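Ethanolamine kinase Pv091845 (Plasmodium vivax, PDB 2QG7) probably transfers a phosphate group to ethanolamine, the first step of the route to phosphatidylethanolamine. Local coordinates at residues P51-L57 and V80-T86; N150-K156 and E221-Q226; I202-K207 and F390-L395. One frame throughout, in Å; residues are numbered along the deposited sequence.

Overall arrangement
The three contacts tie a kinase-like chain together from its N-terminal end to its helical part. Contact 1 fastens the segment before helix 65-75 to the start of helix 84-98. Contact 2 joins helix 151-163, which follows the third strand of the five-stranded sheet, to helix 216-226; contact 3 pairs helix 196-210 with helix 384-395. Contact centres lie about 32 Å apart for 1 and 2, about 27 Å for 2 and 3, and about 44 Å for 1 and 3, which fall on opposite sides of the chain's centre. Helices 196-210 and 216-226, successive in the chain, link contacts 2 and 3. In related kinases the active site lies between the two lobes, which contact 2 probably bridges.

Contact 1. Residues P51-L57 and V80-T86; sequences PITESNL and VFENEKT
Ile52 and Phe81 form a single parallel beta bridge, two residues before Asn83, the N-cap of helix 84-98. Two backbone hydrogen bonds make the bridge: Ile52 N gives to Val80 O at 2.7 Å, and Glu82 N to Ile52 O at the same length but with a more bent N-H...O angle of 137°. Nonpolar packing follows from it. The side chains of Ile52 and Phe81 run side by side, CD1 of Ile52 reaching CE2 of Phe81 at 3.7 Å, while Pro51 CB rests against the Phe81-Glu82 peptide.

Capping is the work of Asn83, whose OD1 is gripped twice by Thr86: Thr86 N lies nearly along the C=O axis of Asn83, and Thr86 OG1 stands above the carbonyl plane. Thr86 OG1 is thereby drawn to the cap, and the methyl branch, anti to the backbone N, turns to the 51-57 backbone. There Thr86 CG2 packs on Thr53 O at 3.3 Å and on Leu57 CD1 at 3.7 Å.

Charge acts at the solvent side. The extended Lys85 chain crosses that of Glu54 and makes a salt bridge, NZ to OE1 3.5 Å; it may ease the nearness of the Glu82 carboxylate, whose OE1 is 4.5 Å from Glu54 OE2.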
loop_
_atom_site.group_PDB
_atom_site.type_symbol
_atom_site.label_atom_id
_atom_site.label_comp_id
_atom_site.label_asym_id
_atom_site.label_seq_id
_atom_site.Cartn_x
_atom_site.Cartn_y
_atom_site.Cartn_z
ATOM N N PRO D 51 -21.817 -16.166 -13.532
ATOM C CA PRO D 51 -22.816 -16.031 -12.473
ATOM C C PRO D 51 -24.030 -16.943 -12.660
ATOM O O PRO D 51 -24.233 -17.500 -13.753
ATOM C CB PRO D 51 -23.224 -14.565 -12.574
ATOM C CG PRO D 51 -23.098 -14.233 -14.053
ATOM C CD PRO D 51 -22.017 -15.174 -14.615
ATOM N N ILE D 52 -24.800 -17.113 -11.585
ATOM C CA ILE D 52 -26.124 -17.732 -11.633
ATOM C C ILE D 52 -27.117 -16.677 -12.161
ATOM O O ILE D 52 -27.081 -15.494 -11.749
ATOM C CB ILE D 52 -26.578 -18.254 -10.229
ATOM C CG1 ILE D 52 -25.607 -19.317 -9.700
ATOM C CG2 ILE D 52 -27.992 -18.822 -10.274
ATOM C CD1 ILE D 52 -25.558 -19.429 -8.213
ATOM N N THR D 53 -28.007 -17.124 -13.055
ATOM C CA THR D 53 -28.956 -16.257 -13.731
ATOM C C THR D 53 -30.335 -16.364 -13.116
ATOM O O THR D 53 -30.625 -17.337 -12.446
ATOM C CB THR D 53 -29.010 -16.644 -15.214
ATOM O OG1 THR D 53 -27.686 -16.429 -15.751
ATOM C CG2 THR D 53 -30.021 -15.765 -16.002
ATOM N N GLU D 54 -31.172 -15.350 -13.340
ATOM C CA GLU D 54 -32.576 -15.386 -12.981
ATOM C C GLU D 54 -33.345 -16.519 -13.692
ATOM O O GLU D 54 -34.274 -17.117 -13.112
ATOM C CB GLU D 54 -33.215 -14.042 -13.293
ATOM C CG GLU D 54 -34.654 -13.906 -12.773
ATOM C CD GLU D 54 -35.352 -12.630 -13.232
ATOM O OE1 GLU D 54 -36.608 -12.631 -13.208
ATOM O OE2 GLU D 54 -34.665 -11.632 -13.600
ATOM N N SER D 55 -32.957 -16.805 -14.943
ATOM C CA SER D 55 -33.533 -17.909 -15.710
ATOM C C SER D 55 -32.994 -19.275 -15.266
ATOM O O SER D 55 -33.675 -20.288 -15.454
ATOM C CB SER D 55 -33.289 -17.711 -17.209
ATOM O OG SER D 55 -34.085 -16.633 -17.728
ATOM N N ASN D 56 -31.776 -19.312 -14.701
ATOM C CA ASN D 56 -31.298 -20.528 -14.047
ATOM C C ASN D 56 -32.257 -20.959 -12.943
ATOM O O ASN D 56 -32.560 -22.154 -12.803
ATOM C CB ASN D 56 -29.895 -20.363 -13.451
ATOM C CG ASN D 56 -28.796 -20.194 -14.501
ATOM O OD1 ASN D 56 -27.694 -19.740 -14.166
ATOM N ND2 ASN D 56 -29.070 -20.571 -15.759
ATOM N N LEU D 57 -32.746 -19.981 -12.178
ATOM C CA LEU D 57 -33.545 -20.242 -10.964
ATOM C C LEU D 57 -35.063 -20.179 -11.171
ATOM O O LEU D 57 -35.838 -20.157 -10.214
ATOM C CB LEU D 57 -33.121 -19.283 -9.818
ATOM C CG LEU D 57 -31.652 -19.229 -9.367
ATOM C CD1 LEU D 57 -31.441 -18.159 -8.324
ATOM C CD2 LEU D 57 -31.132 -20.600 -8.869
ATOM N N VAL D 80 -22.210 -17.216 -6.788
ATOM C CA VAL D 80 -21.981 -16.040 -7.635
ATOM C C VAL D 80 -23.256 -15.797 -8.437
ATOM O O VAL D 80 -23.746 -16.697 -9.126
ATOM C CB VAL D 80 -20.749 -16.166 -8.549
ATOM C CG1 VAL D 80 -20.478 -14.830 -9.266
ATOM C CG2 VAL D 80 -19.530 -16.588 -7.741
ATOM N N PHE D 81 -23.793 -14.583 -8.300
ATOM C CA PHE D 81 -25.128 -14.229 -8.802
ATOM C C PHE D 81 -25.073 -13.127 -9.864
ATOM O O PHE D 81 -24.183 -12.282 -9.839
ATOM C CB PHE D 81 -26.057 -13.840 -7.635
ATOM C CG PHE D 81 -26.352 -14.986 -6.702
ATOM C CD1 PHE D 81 -25.697 -15.091 -5.474
ATOM C CD2 PHE D 81 -27.268 -15.964 -7.052
ATOM C CE1 PHE D 81 -25.953 -16.153 -4.607
ATOM C CE2 PHE D 81 -27.528 -17.032 -6.204
ATOM C CZ PHE D 81 -26.868 -17.128 -4.978
ATOM N N GLU D 82 -26.008 -13.171 -10.810
ATOM C CA GLU D 82 -26.066 -12.191 -11.896
ATOM C C GLU D 82 -26.379 -10.766 -11.374
ATOM O O GLU D 82 -25.755 -9.777 -11.799
ATOM C CB GLU D 82 -27.079 -12.666 -12.960
ATOM C CG GLU D 82 -27.865 -11.555 -13.662
ATOM C CD GLU D 82 -28.982 -12.110 -14.534
ATOM O OE1 GLU D 82 -30.171 -12.081 -14.121
ATOM O OE2 GLU D 82 -28.651 -12.581 -15.641
ATOM N N ASN D 83 -27.334 -10.684 -10.446
ATOM C CA ASN D 83 -27.735 -9.430 -9.820
ATOM C C ASN D 83 -28.297 -9.677 -8.426
ATOM O O ASN D 83 -28.319 -10.815 -7.954
ATOM C CB ASN D 83 -28.746 -8.661 -10.689
ATOM C CG ASN D 83 -29.909 -9.529 -11.172
ATOM O OD1 ASN D 83 -30.588 -10.198 -10.377
ATOM N ND2 ASN D 83 -30.151 -9.507 -12.489
ATOM N N GLU D 84 -28.745 -8.593 -7.784
ATOM C CA GLU D 84 -29.363 -8.629 -6.459
ATOM C C GLU D 84 -30.696 -9.376 -6.436
ATOM O O GLU D 84 -31.059 -9.955 -5.422
ATOM C CB GLU D 84 -29.564 -7.201 -5.959
ATOM C CG GLU D 84 -29.586 -7.051 -4.444
ATOM C CD GLU D 84 -29.310 -5.595 -3.980
ATOM O OE1 GLU D 84 -30.140 -5.038 -3.201
ATOM O OE2 GLU D 84 -28.260 -5.024 -4.390
ATOM N N LYS D 85 -31.420 -9.354 -7.551
ATOM C CA LYS D 85 -32.740 -9.972 -7.651
ATOM C C LYS D 85 -32.650 -11.506 -7.763
ATOM O O LYS D 85 -33.506 -12.252 -7.225
ATOM C CB LYS D 85 -33.490 -9.401 -8.861
ATOM C CG LYS D 85 -34.893 -9.978 -9.037
ATOM C CD LYS D 85 -35.523 -9.499 -10.319
ATOM C CE LYS D 85 -36.837 -10.296 -10.558
ATOM N NZ LYS D 85 -37.634 -9.623 -11.710
ATOM N N THR D 86 -31.625 -11.962 -8.487
ATOM C CA THR D 86 -31.307 -13.383 -8.594
ATOM C C THR D 86 -30.879 -13.962 -7.222
ATOM O O THR D 86 -31.270 -15.075 -6.868
ATOM C CB THR D 86 -30.240 -13.656 -9.702
ATOM O OG1 THR D 86 -30.614 -12.980 -10.908
ATOM C CG2 THR D 86 -30.142 -15.156 -10.004
#

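Contact 2. Residues N150-K156 and E221-Q226; sequences NREREKK and ELQVTQ
Helix 151-163, which stands between the third and fourth strands of the kinase-like five-stranded sheet in chain order, runs nearly antiparallel to helix 216-226 (163° between axes, 9.1 Å apart). Asn150, Arg153, Thr225 and Gln226 carry the polar links, while Lys156 lies alongside them, its CD on Glu221 CB. The main side-chain link is a fork: the guanidinium of Arg153 presents its side, NE and NH1, to the one oxygen OE1 of Gln226. NE is 2.5 Å from OE1, a short value to be read with caution, and NH1 is 2.9 Å from it. OE1 lies close to the guanidinium plane, although the planes of the guanidinium and the amide are turned 48° apart. Bends at chi2 and chi3 of Arg153 fold its chain back so that this side can reach the glutamine. NH2 makes a weak further bond to Glu353 O.

The N-cap residue Asn150 uses its amide differently, ND2 giving to Thr225 O at 2.8 Å from above that carbonyl's plane. This bond helps tie the C-terminal turn of one helix to the start of the other. Thr225 OG1 gives to Leu222 O of its own helix, and OG1 also meets Arg153 CB at 3.4 Å. Farther along, the Lys156 chain crosses Glu221, with NZ to OE2 a long ion pair at 4.0 Å, and Lys156 CB lies 4.1 Å from Leu222 CD2.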
loop_
_atom_site.group_PDB
_atom_site.type_symbol
_atom_site.label_atom_id
_atom_site.label_comp_id
_atom_site.label_asym_id
_atom_site.label_seq_id
_atom_site.Cartn_x
_atom_site.Cartn_y
_atom_site.Cartn_z
ATOM N N ASN D 150 -12.045 -24.774 7.268
ATOM C CA ASN D 150 -12.473 -26.145 7.531
ATOM C C ASN D 150 -13.886 -26.114 8.137
ATOM O O ASN D 150 -14.059 -25.784 9.320
ATOM C CB ASN D 150 -11.478 -26.809 8.487
ATOM C CG ASN D 150 -11.546 -28.317 8.463
ATOM O OD1 ASN D 150 -12.642 -28.906 8.336
ATOM N ND2 ASN D 150 -10.354 -28.963 8.624
ATOM N N ARG D 151 -14.879 -26.440 7.308
ATOM C CA ARG D 151 -16.303 -26.270 7.634
ATOM C C ARG D 151 -16.781 -27.188 8.744
ATOM O O ARG D 151 -17.656 -26.812 9.525
ATOM C CB ARG D 151 -17.171 -26.484 6.388
ATOM C CG ARG D 151 -16.896 -25.503 5.238
ATOM C CD ARG D 151 -17.411 -24.094 5.549
ATOM N NE ARG D 151 -16.998 -23.109 4.543
ATOM C CZ ARG D 151 -17.009 -21.785 4.731
ATOM N NH1 ARG D 151 -16.608 -20.974 3.748
ATOM N NH2 ARG D 151 -17.412 -21.265 5.903
ATOM N N GLU D 152 -16.202 -28.388 8.795
ATOM C CA GLU D 152 -16.517 -29.405 9.793
ATOM C C GLU D 152 -15.970 -29.021 11.163
ATOM O O GLU D 152 -16.594 -29.270 12.192
ATOM C CB GLU D 152 -15.963 -30.770 9.365
ATOM C CG GLU D 152 -16.442 -31.256 7.982
ATOM C CD GLU D 152 -15.418 -30.970 6.855
ATOM O OE1 GLU D 152 -14.186 -31.141 7.076
ATOM O OE2 GLU D 152 -15.844 -30.593 5.729
ATOM N N ARG D 153 -14.798 -28.399 11.161
ATOM C CA ARG D 153 -14.215 -27.816 12.366
ATOM C C ARG D 153 -14.950 -26.519 12.786
ATOM O O ARG D 153 -15.154 -26.276 13.983
ATOM C CB ARG D 153 -12.713 -27.607 12.146
ATOM C CG ARG D 153 -11.901 -27.194 13.361
ATOM C CD ARG D 153 -11.859 -25.676 13.461
ATOM N NE ARG D 153 -10.980 -25.070 12.447
ATOM C CZ ARG D 153 -11.211 -23.876 11.880
ATOM N NH1 ARG D 153 -10.330 -23.409 10.991
ATOM N NH2 ARG D 153 -12.335 -23.153 12.191
ATOM N N GLU D 154 -15.367 -25.708 11.813
ATOM C CA GLU D 154 -16.110 -24.490 12.108
ATOM C C GLU D 154 -17.456 -24.784 12.775
ATOM O O GLU D 154 -17.941 -24.001 13.597
ATOM C CB GLU D 154 -16.319 -23.653 10.848
ATOM C CG GLU D 154 -16.689 -22.223 11.175
ATOM C CD GLU D 154 -17.446 -21.503 10.075
ATOM O OE1 GLU D 154 -17.941 -20.377 10.368
ATOM O OE2 GLU D 154 -17.553 -22.033 8.930
ATOM N N LYS D 155 -18.032 -25.933 12.402
ATOM C CA LYS D 155 -19.340 -26.396 12.852
ATOM C C LYS D 155 -19.307 -26.806 14.329
ATOM O O LYS D 155 -20.213 -26.457 15.108
ATOM C CB LYS D 155 -19.801 -27.555 11.964
ATOM C CG LYS D 155 -21.300 -27.828 12.019
ATOM C CD LYS D 155 -21.758 -28.846 10.989
ATOM C CE LYS D 155 -21.456 -30.259 11.475
ATOM N NZ LYS D 155 -21.921 -31.336 10.527
ATOM N N LYS D 156 -18.247 -27.514 14.706
ATOM C CA LYS D 156 -18.016 -27.932 16.081
ATOM C C LYS D 156 -17.783 -26.762 17.040
ATOM O O LYS D 156 -18.400 -26.712 18.124
ATOM C CB LYS D 156 -16.841 -28.892 16.131
ATOM C CG LYS D 156 -17.093 -30.211 15.421
ATOM C CD LYS D 156 -15.926 -31.204 15.612
ATOM C CE LYS D 156 -16.149 -32.480 14.811
ATOM N NZ LYS D 156 -17.274 -33.270 15.400
ATOM N N GLU D 221 -11.634 -34.090 18.611
ATOM C CA GLU D 221 -12.569 -33.857 17.496
ATOM C C GLU D 221 -12.056 -32.785 16.546
ATOM O O GLU D 221 -12.280 -32.859 15.342
ATOM C CB GLU D 221 -13.942 -33.430 18.013
ATOM C CG GLU D 221 -14.775 -34.537 18.602
ATOM C CD GLU D 221 -16.173 -34.068 18.995
ATOM O OE1 GLU D 221 -16.364 -32.847 19.271
ATOM O OE2 GLU D 221 -17.084 -34.929 19.025
ATOM N N LEU D 222 -11.380 -31.788 17.109
ATOM C CA LEU D 222 -10.810 -30.678 16.343
ATOM C C LEU D 222 -9.501 -31.073 15.655
ATOM O O LEU D 222 -9.236 -30.635 14.522
ATOM C CB LEU D 222 -10.607 -29.459 17.246
ATOM C CG LEU D 222 -11.852 -28.918 17.951
ATOM C CD1 LEU D 222 -11.461 -27.876 18.982
ATOM C CD2 LEU D 222 -12.863 -28.368 16.955
ATOM N N GLN D 223 -8.699 -31.898 16.353
ATOM C CA GLN D 223 -7.457 -32.464 15.803
ATOM C C GLN D 223 -7.706 -33.354 14.576
ATOM O O GLN D 223 -6.966 -33.258 13.597
ATOM C CB GLN D 223 -6.702 -33.273 16.867
ATOM C CG GLN D 223 -5.942 -32.457 17.910
ATOM C CD GLN D 223 -5.426 -33.325 19.065
ATOM O OE1 GLN D 223 -5.573 -34.598 19.033
ATOM N NE2 GLN D 223 -4.825 -32.642 20.093
ATOM N N VAL D 224 -8.733 -34.211 14.630
ATOM C CA VAL D 224 -9.033 -35.133 13.515
ATOM C C VAL D 224 -9.563 -34.447 12.237
ATOM O O VAL D 224 -9.346 -34.962 11.134
ATOM C CB VAL D 224 -9.964 -36.356 13.928
ATOM C CG1 VAL D 224 -9.296 -37.224 15.018
ATOM C CG2 VAL D 224 -11.363 -35.895 14.359
ATOM N N THR D 225 -10.260 -33.307 12.383
ATOM C CA THR D 225 -10.816 -32.582 11.216
ATOM C C THR D 225 -9.743 -31.817 10.431
ATOM O O THR D 225 -9.829 -31.703 9.205
ATOM C CB THR D 225 -11.982 -31.608 11.585
ATOM O OG1 THR D 225 -11.592 -30.754 12.681
ATOM C CG2 THR D 225 -13.253 -32.382 11.941
ATOM N N GLN D 226 -8.733 -31.313 11.145
ATOM C CA GLN D 226 -7.684 -30.467 10.563
ATOM C C GLN D 226 -6.329 -31.161 10.371
ATOM O O GLN D 226 -5.491 -30.671 9.603
ATOM C CB GLN D 226 -7.499 -29.200 11.409
ATOM C CG GLN D 226 -8.481 -28.072 11.078
ATOM C CD GLN D 226 -7.901 -26.680 11.336
ATOM O OE1 GLN D 226 -8.682 -25.707 11.631
ATOM N NE2 GLN D 226 -6.521 -26.582 11.227
#

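Contact 3. Residues I202-K207 and F390-L395; sequences IAKNLK and FIMHYL
Tyr394 of helix 384-395 lies against helix 196-210, and its side chain can be followed along Ala203, Leu206 and Lys207. CB touches Ala203 CB at 3.9 Å. With CG anti to the backbone N (chi1 169°), the ring is carried along the neighbouring helix: CD1 comes 3.6 Å from Ala203 O, and CE1 sits 3.8 Å from Lys207 CA and near Leu206 CG. Lys207 CG lies over one face of the ring, on its CD1-CE1 side, but this methylene also clashes with Tyr394 O in the model, so its exact placement is doubtful. At the tip, OH is hydrogen-bonded to His210 ND1, one turn beyond Lys207.

A second ring of helix 384-395, Phe390, receives Ala203 CB over the middle of its face, a CH-pi contact 3.6 Å from the centroid and 7° off the normal. Ile202 CG2 and Leu206 CD2 border the same ring at its edge. Phe368 of helix 360-369 also meets Phe390, edge to face. The small Ala203 lets the helix axes come within 7.5 Å while crossing at -39°, and places its CB 3.2 Å from Phe390 O.

At the outer side a water accepts from Lys204 NZ at 2.8 Å and makes a weak bond with His393 ND1. No direct hydrogen bond joins the two segments, so their pairing rests on aromatic and aliphatic packing, with the polar links placed at its margins: the water on one side, the Tyr394-His210 bond at the ring's tip.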
loop_
_atom_site.group_PDB
_atom_site.type_symbol
_atom_site.label_atom_id
_atom_site.label_comp_id
_atom_site.label_asym_id
_atom_site.label_seq_id
_atom_site.Cartn_x
_atom_site.Cartn_y
_atom_site.Cartn_z
ATOM N N ILE D 202 -14.252 -4.893 24.609
ATOM C CA ILE D 202 -13.723 -5.921 23.717
ATOM C C ILE D 202 -12.890 -6.939 24.494
ATOM O O ILE D 202 -13.017 -8.154 24.280
ATOM C CB ILE D 202 -12.909 -5.286 22.531
ATOM C CG1 ILE D 202 -13.849 -4.457 21.648
ATOM C CG2 ILE D 202 -12.199 -6.362 21.714
ATOM C CD1 ILE D 202 -13.182 -3.430 20.704
ATOM N N ALA D 203 -12.032 -6.421 25.372
ATOM C CA ALA D 203 -11.127 -7.217 26.224
ATOM C C ALA D 203 -11.897 -8.128 27.172
ATOM O O ALA D 203 -11.573 -9.326 27.299
ATOM C CB ALA D 203 -10.230 -6.292 27.005
ATOM N N LYS D 204 -12.941 -7.579 27.809
ATOM C CA LYS D 204 -13.815 -8.377 28.717
ATOM C C LYS D 204 -14.507 -9.529 28.010
ATOM O O LYS D 204 -14.565 -10.641 28.560
ATOM C CB LYS D 204 -14.879 -7.515 29.386
ATOM C CG LYS D 204 -14.379 -6.612 30.489
ATOM C CD LYS D 204 -15.583 -5.922 31.076
ATOM C CE LYS D 204 -15.193 -4.695 31.881
ATOM N NZ LYS D 204 -14.446 -5.096 33.116
ATOM N N ASN D 205 -15.034 -9.263 26.806
ATOM C CA ASN D 205 -15.658 -10.304 25.964
ATOM C C ASN D 205 -14.659 -11.307 25.436
ATOM O O ASN D 205 -14.954 -12.488 25.280
ATOM C CB ASN D 205 -16.437 -9.682 24.805
ATOM C CG ASN D 205 -17.476 -10.633 24.233
ATOM O OD1 ASN D 205 -18.208 -11.292 24.967
ATOM N ND2 ASN D 205 -17.537 -10.714 22.924
ATOM N N LEU D 206 -13.451 -10.827 25.178
ATOM C CA LEU D 206 -12.360 -11.678 24.678
ATOM C C LEU D 206 -11.876 -12.625 25.764
ATOM O O LEU D 206 -11.519 -13.751 25.470
ATOM C CB LEU D 206 -11.203 -10.834 24.071
ATOM C CG LEU D 206 -10.059 -11.631 23.406
ATOM C CD1 LEU D 206 -10.519 -12.331 22.122
ATOM C CD2 LEU D 206 -8.861 -10.757 23.129
ATOM N N LYS D 207 -11.863 -12.164 27.023
ATOM C CA LYS D 207 -11.552 -13.044 28.157
ATOM C C LYS D 207 -12.609 -14.139 28.341
ATOM O O LYS D 207 -12.255 -15.316 28.530
ATOM C CB LYS D 207 -11.407 -12.247 29.450
ATOM C CG LYS D 207 -10.117 -12.581 30.186
ATOM C CD LYS D 207 -10.200 -13.977 30.783
ATOM C CE LYS D 207 -8.841 -14.519 31.106
ATOM N NZ LYS D 207 -8.311 -13.721 32.252
ATOM N N PHE D 390 -5.883 -2.184 27.613
ATOM C CA PHE D 390 -6.685 -3.310 27.105
ATOM C C PHE D 390 -6.513 -4.552 27.978
ATOM O O PHE D 390 -7.475 -5.265 28.318
ATOM C CB PHE D 390 -6.263 -3.635 25.657
ATOM C CG PHE D 390 -7.066 -4.753 24.993
ATOM C CD1 PHE D 390 -8.183 -4.462 24.204
ATOM C CD2 PHE D 390 -6.671 -6.091 25.103
ATOM C CE1 PHE D 390 -8.884 -5.475 23.561
ATOM C CE2 PHE D 390 -7.398 -7.114 24.468
ATOM C CZ PHE D 390 -8.494 -6.813 23.702
ATOM N N ILE D 391 -5.252 -4.807 28.296
ATOM C CA ILE D 391 -4.840 -6.015 28.993
ATOM C C ILE D 391 -5.302 -5.977 30.455
ATOM O O ILE D 391 -5.613 -7.009 31.033
ATOM C CB ILE D 391 -3.327 -6.250 28.835
ATOM C CG1 ILE D 391 -3.053 -6.675 27.371
ATOM C CG2 ILE D 391 -2.825 -7.309 29.826
ATOM C CD1 ILE D 391 -1.615 -6.764 26.954
ATOM N N MET D 392 -5.350 -4.785 31.035
ATOM C CA MET D 392 -5.908 -4.609 32.361
ATOM C C MET D 392 -7.362 -5.118 32.410
ATOM O O MET D 392 -7.730 -5.877 33.326
ATOM C CB MET D 392 -5.837 -3.134 32.788
ATOM C CG MET D 392 -6.613 -2.823 34.088
ATOM S SD MET D 392 -6.846 -1.045 34.248
ATOM C CE MET D 392 -5.272 -0.649 35.081
ATOM N N HIS D 393 -8.177 -4.697 31.439
ATOM C CA HIS D 393 -9.569 -5.127 31.386
ATOM C C HIS D 393 -9.737 -6.513 30.787
ATOM O O HIS D 393 -10.800 -7.121 30.885
ATOM C CB HIS D 393 -10.450 -4.109 30.679
ATOM C CG HIS D 393 -10.503 -2.782 31.360
ATOM N ND1 HIS D 393 -11.225 -2.571 32.518
ATOM C CD2 HIS D 393 -9.928 -1.595 31.049
ATOM C CE1 HIS D 393 -11.105 -1.303 32.878
ATOM N NE2 HIS D 393 -10.322 -0.688 32.006
ATOM N N TYR D 394 -8.670 -7.021 30.185
ATOM C CA TYR D 394 -8.673 -8.394 29.682
ATOM C C TYR D 394 -8.485 -9.333 30.862
ATOM O O TYR D 394 -9.237 -10.272 31.042
ATOM C CB TYR D 394 -7.592 -8.621 28.589
ATOM C CG TYR D 394 -7.362 -10.074 28.211
ATOM C CD1 TYR D 394 -8.245 -10.748 27.358
ATOM C CD2 TYR D 394 -6.288 -10.783 28.722
ATOM C CE1 TYR D 394 -8.031 -12.088 27.007
ATOM C CE2 TYR D 394 -6.102 -12.127 28.438
ATOM C CZ TYR D 394 -6.969 -12.767 27.550
ATOM O OH TYR D 394 -6.756 -14.089 27.198
ATOM N N LEU D 395 -7.444 -9.096 31.647
ATOM C CA LEU D 395 -7.133 -9.954 32.767
ATOM C C LEU D 395 -8.088 -9.739 33.963
ATOM O O LEU D 395 -8.321 -10.665 34.711
ATOM C CB LEU D 395 -5.685 -9.746 33.192
ATOM C CG LEU D 395 -4.618 -10.317 32.279
ATOM C CD1 LEU D 395 -3.305 -9.795 32.710
ATOM C CD2 LEU D 395 -4.613 -11.857 32.236
HETATM O O HOH W 1 -11.906 -5.306 34.308
#